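PDB 2PNW: membrane-bound lytic murein transglycosylase from Agrobacterium tumefaciens, which probably cleaves the glycan strands of bacterial peptidoglycan as a lytic transglycosylase of the MltA family. Local coordinates for residues 115-126 / 167-178. Residues are numbered along the deposited sequence; the frame is centred on the assembly and turned at random.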
# COMPACT_ATOMS: atom_id res chain seq x y z
N VAL A 115 21.60 -12.16 -18.25
CA VAL A 115 21.49 -11.89 -16.82
C VAL A 115 20.30 -10.95 -16.53
O VAL A 115 19.43 -11.27 -15.72
CB VAL A 115 22.79 -11.26 -16.27
CG1 VAL A 115 22.59 -10.73 -14.86
CG2 VAL A 115 23.97 -12.27 -16.33
N TRP A 116 20.29 -9.80 -17.20
CA TRP A 116 19.23 -8.78 -17.03
C TRP A 116 18.13 -9.15 -17.99
O TRP A 116 18.11 -8.68 -19.11
CB TRP A 116 19.80 -7.38 -17.34
CG TRP A 116 21.02 -7.11 -16.50
CD1 TRP A 116 22.33 -7.20 -16.89
CD2 TRP A 116 21.04 -6.73 -15.12
NE1 TRP A 116 23.17 -6.89 -15.84
CE2 TRP A 116 22.40 -6.60 -14.74
CE3 TRP A 116 20.04 -6.46 -14.17
CZ2 TRP A 116 22.79 -6.23 -13.45
CZ3 TRP A 116 20.43 -6.10 -12.87
CH2 TRP A 116 21.80 -6.00 -12.52
N ARG A 117 17.22 -10.01 -17.55
CA ARG A 117 16.33 -10.68 -18.49
C ARG A 117 14.86 -10.47 -18.17
O ARG A 117 14.00 -10.92 -18.93
CB ARG A 117 16.64 -12.21 -18.51
CG ARG A 117 16.51 -12.86 -17.15
CD ARG A 117 16.97 -14.33 -17.12
NE ARG A 117 16.20 -15.19 -18.00
CZ ARG A 117 16.21 -16.53 -17.94
NH1 ARG A 117 15.49 -17.23 -18.80
NH2 ARG A 117 16.96 -17.17 -17.04
N TYR A 118 14.55 -9.86 -17.03
CA TYR A 118 13.16 -9.76 -16.60
C TYR A 118 12.65 -8.34 -16.73
O TYR A 118 12.99 -7.50 -15.90
CB TYR A 118 13.00 -10.24 -15.15
CG TYR A 118 13.51 -11.66 -14.95
CD1 TYR A 118 12.87 -12.73 -15.60
CD2 TYR A 118 14.62 -11.93 -14.14
CE1 TYR A 118 13.33 -14.06 -15.44
CE2 TYR A 118 15.10 -13.27 -13.97
CZ TYR A 118 14.43 -14.31 -14.63
OH TYR A 118 14.86 -15.62 -14.48
N PRO A 119 11.87 -8.08 -17.78
CA PRO A 119 11.45 -6.69 -18.03
C PRO A 119 10.52 -6.14 -16.94
O PRO A 119 9.79 -6.90 -16.27
CB PRO A 119 10.71 -6.79 -19.36
CG PRO A 119 10.21 -8.25 -19.42
CD PRO A 119 11.36 -9.02 -18.80
N ILE A 120 10.56 -4.82 -16.79
CA ILE A 120 9.62 -4.08 -15.97
C ILE A 120 8.87 -3.20 -16.96
O ILE A 120 9.49 -2.48 -17.73
CB ILE A 120 10.37 -3.19 -14.96
CG1 ILE A 120 11.28 -4.06 -14.08
CG2 ILE A 120 9.36 -2.44 -14.10
CD1 ILE A 120 12.23 -3.26 -13.14
N TYR A 121 7.53 -3.29 -16.98
CA TYR A 121 6.74 -2.68 -18.05
C TYR A 121 5.96 -1.44 -17.62
O TYR A 121 5.40 -1.42 -16.51
CB TYR A 121 5.72 -3.69 -18.57
CG TYR A 121 6.30 -4.81 -19.42
CD1 TYR A 121 6.89 -4.55 -20.67
CD2 TYR A 121 6.25 -6.14 -18.97
CE1 TYR A 121 7.41 -5.60 -21.46
CE2 TYR A 121 6.77 -7.20 -19.75
CZ TYR A 121 7.33 -6.92 -20.99
OH TYR A 121 7.83 -7.98 -21.74
N ARG A 122 5.89 -0.45 -18.51
CA ARG A 122 4.94 0.66 -18.37
C ARG A 122 3.58 0.17 -18.81
O ARG A 122 3.46 -0.92 -19.39
CB ARG A 122 5.27 1.82 -19.34
CG ARG A 122 6.58 2.52 -19.20
CD ARG A 122 6.59 3.71 -20.21
NE ARG A 122 6.99 3.35 -21.57
CZ ARG A 122 6.17 3.31 -22.62
NH1 ARG A 122 4.88 3.63 -22.50
NH2 ARG A 122 6.66 3.00 -23.82
N ARG A 123 2.55 0.99 -18.59
CA ARG A 123 1.20 0.60 -18.98
C ARG A 123 1.05 0.56 -20.51
O ARG A 123 1.29 1.57 -21.19
CB ARG A 123 0.20 1.60 -18.39
CG ARG A 123 -1.25 1.22 -18.64
CD ARG A 123 -2.13 2.35 -18.11
NE ARG A 123 -3.55 2.03 -18.30
CZ ARG A 123 -4.53 2.58 -17.59
NH1 ARG A 123 -4.26 3.48 -16.64
NH2 ARG A 123 -5.80 2.21 -17.85
N PRO A 124 0.63 -0.60 -21.06
CA PRO A 124 0.37 -0.71 -22.51
C PRO A 124 -0.82 0.18 -22.88
O PRO A 124 -1.76 0.28 -22.11
CB PRO A 124 -0.05 -2.18 -22.67
CG PRO A 124 0.55 -2.89 -21.46
CD PRO A 124 0.42 -1.88 -20.36
N PRO A 125 -0.80 0.78 -24.09
CA PRO A 125 -1.88 1.71 -24.46
C PRO A 125 -3.24 1.00 -24.64
O PRO A 125 -4.29 1.67 -24.64
CB PRO A 125 -1.39 2.30 -25.80
CG PRO A 125 -0.49 1.20 -26.37
CD PRO A 125 0.20 0.61 -25.17
N GLU A 126 -3.23 -0.33 -24.80
CA GLU A 126 -4.47 -1.09 -24.98
C GLU A 126 -5.07 -1.52 -23.65
O GLU A 126 -6.11 -2.15 -23.63
CB GLU A 126 -4.28 -2.29 -25.93
CG GLU A 126 -3.48 -3.49 -25.34
CD GLU A 126 -1.94 -3.37 -25.45
OE1 GLU A 126 -1.40 -2.27 -25.77
OE2 GLU A 126 -1.26 -4.39 -25.19
N LEU A 167 4.26 -9.15 -24.46
CA LEU A 167 4.47 -7.68 -24.60
C LEU A 167 5.82 -7.29 -25.20
O LEU A 167 6.16 -6.10 -25.27
CB LEU A 167 4.30 -6.99 -23.24
CG LEU A 167 2.92 -7.10 -22.55
CD1 LEU A 167 2.93 -6.31 -21.21
CD2 LEU A 167 1.78 -6.62 -23.45
N ARG A 168 6.62 -8.28 -25.59
CA ARG A 168 7.98 -8.03 -26.11
C ARG A 168 8.00 -7.24 -27.41
O ARG A 168 7.10 -7.37 -28.23
CB ARG A 168 8.71 -9.36 -26.38
CG ARG A 168 9.06 -10.17 -25.16
CD ARG A 168 9.84 -11.41 -25.60
NE ARG A 168 11.25 -11.07 -25.87
CZ ARG A 168 12.04 -11.71 -26.74
NH1 ARG A 168 11.59 -12.73 -27.47
NH2 ARG A 168 13.30 -11.31 -26.89
N GLY A 169 9.05 -6.46 -27.59
CA GLY A 169 9.32 -5.81 -28.88
C GLY A 169 8.46 -4.59 -29.14
O GLY A 169 8.29 -4.18 -30.29
N ARG A 170 7.94 -3.99 -28.08
CA ARG A 170 7.03 -2.86 -28.23
C ARG A 170 7.54 -1.58 -27.57
O ARG A 170 6.84 -0.56 -27.55
CB ARG A 170 5.65 -3.25 -27.69
CG ARG A 170 5.00 -4.38 -28.52
CD ARG A 170 3.59 -4.69 -28.07
NE ARG A 170 2.77 -3.48 -28.03
CZ ARG A 170 1.67 -3.36 -27.28
NH1 ARG A 170 1.26 -4.41 -26.54
NH2 ARG A 170 0.98 -2.22 -27.29
N GLY A 171 8.75 -1.65 -27.02
CA GLY A 171 9.34 -0.50 -26.35
C GLY A 171 8.67 -0.13 -25.05
O GLY A 171 8.78 1.01 -24.59
N LEU A 172 8.00 -1.10 -24.41
CA LEU A 172 7.29 -0.86 -23.16
C LEU A 172 8.11 -1.02 -21.88
O LEU A 172 7.60 -0.77 -20.79
CB LEU A 172 6.04 -1.75 -23.09
CG LEU A 172 4.93 -1.42 -24.10
CD1 LEU A 172 3.88 -2.56 -24.12
CD2 LEU A 172 4.28 -0.07 -23.71
N GLU A 173 9.38 -1.42 -22.00
CA GLU A 173 10.19 -1.70 -20.83
C GLU A 173 10.75 -0.41 -20.24
O GLU A 173 11.23 0.46 -21.00
CB GLU A 173 11.36 -2.66 -21.19
CG GLU A 173 10.91 -3.99 -21.87
CD GLU A 173 10.74 -3.92 -23.37
OE1 GLU A 173 11.02 -2.85 -24.00
OE2 GLU A 173 10.28 -4.95 -23.95
N ILE A 174 10.67 -0.29 -18.92
CA ILE A 174 11.34 0.76 -18.14
C ILE A 174 12.81 0.36 -17.90
O ILE A 174 13.71 1.19 -18.01
CB ILE A 174 10.62 0.96 -16.79
CG1 ILE A 174 9.17 1.44 -17.02
CG2 ILE A 174 11.39 1.94 -15.83
CD1 ILE A 174 8.27 1.36 -15.79
N ALA A 175 13.03 -0.92 -17.59
CA ALA A 175 14.35 -1.50 -17.31
C ALA A 175 14.19 -3.02 -17.22
O ALA A 175 13.07 -3.53 -17.33
CB ALA A 175 14.93 -0.95 -15.98
N TRP A 176 15.31 -3.73 -17.01
CA TRP A 176 15.34 -5.18 -16.88
C TRP A 176 15.98 -5.58 -15.58
O TRP A 176 17.08 -5.13 -15.27
CB TRP A 176 16.14 -5.81 -18.03
CG TRP A 176 15.38 -5.98 -19.29
CD1 TRP A 176 14.69 -7.10 -19.70
CD2 TRP A 176 15.22 -5.01 -20.32
NE1 TRP A 176 14.11 -6.88 -20.92
CE2 TRP A 176 14.43 -5.61 -21.33
CE3 TRP A 176 15.68 -3.71 -20.50
CZ2 TRP A 176 14.09 -4.95 -22.49
CZ3 TRP A 176 15.32 -3.04 -21.64
CH2 TRP A 176 14.53 -3.65 -22.62
N ALA A 177 15.30 -6.42 -14.81
CA ALA A 177 15.81 -6.92 -13.53
C ALA A 177 16.55 -8.25 -13.77
O ALA A 177 16.42 -8.86 -14.83
CB ALA A 177 14.65 -7.13 -12.55
N ARG A 178 17.32 -8.70 -12.79
CA ARG A 178 18.04 -9.98 -12.89
C ARG A 178 17.47 -11.03 -11.96
O ARG A 178 17.89 -12.20 -12.03
CB ARG A 178 19.55 -9.82 -12.60
CG ARG A 178 19.86 -9.27 -11.22
CD ARG A 178 21.39 -9.14 -11.00
NE ARG A 178 22.03 -10.44 -11.20
CZ ARG A 178 23.32 -10.63 -11.47
NH1 ARG A 178 24.14 -9.59 -11.59
NH2 ARG A 178 23.77 -11.88 -11.64
O HOH W 1 19.30 -13.38 -14.06
O HOH W 2 6.05 -9.95 -22.31
O HOH W 3 9.95 -7.43 -23.18
O HOH W 4 9.80 2.77 -21.85
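Y118 and A177 pair through both of their backbone polar atoms, A177 N reaching Y118 O at 2.8 Å and Y118 N reaching A177 O at 3.1 Å. R117 N adds a weak bond to the same A177 O, which makes R117 and Y118 a classic beta bulge opposite A177. Further along, I120 N bonds to A175 O, I174 N to I120 O and R122 N to L172 O, the register shifting where the 167-178 chain turns at I174.

Apolar packing centres on Y121. Across the contact L167 CD1 stands over the centre of its ring, 4.0 Å from the centroid, while P119 CB, from the same strand as Y121, lies toward the rim of the opposite face. Two waters hold its hydroxyl, one leading to L167 N and the other to E173 OE2. P119 CA lies over one face of the W176 indole. At the far end R178 CD sits over W116, 3.5 Å from CH2, while V115 CG1 lies over the centre of the R178 guanidinium.

The charged contact is an end-on salt bridge: R170 NH2 meets E126 OE1 at 2.8 Å and NH1 meets OE2 at 2.9 Å. Each carboxylate oxygen is met on its syn side, with the nitrogens 25-29° out of the carboxylate plane. A bend at chi2 (-84°) turns the E126 carboxylate to this pairing, and L172 CD1 backs the guanidinium.

I120 and A175 also touch strand 96-109, whose backbone bonds to W176. Strands 118-121 and 173-177 thus form an antiparallel pair with a classic bulge at R117-Y118, next to strand 96-109 in the MltA-specific insert domain.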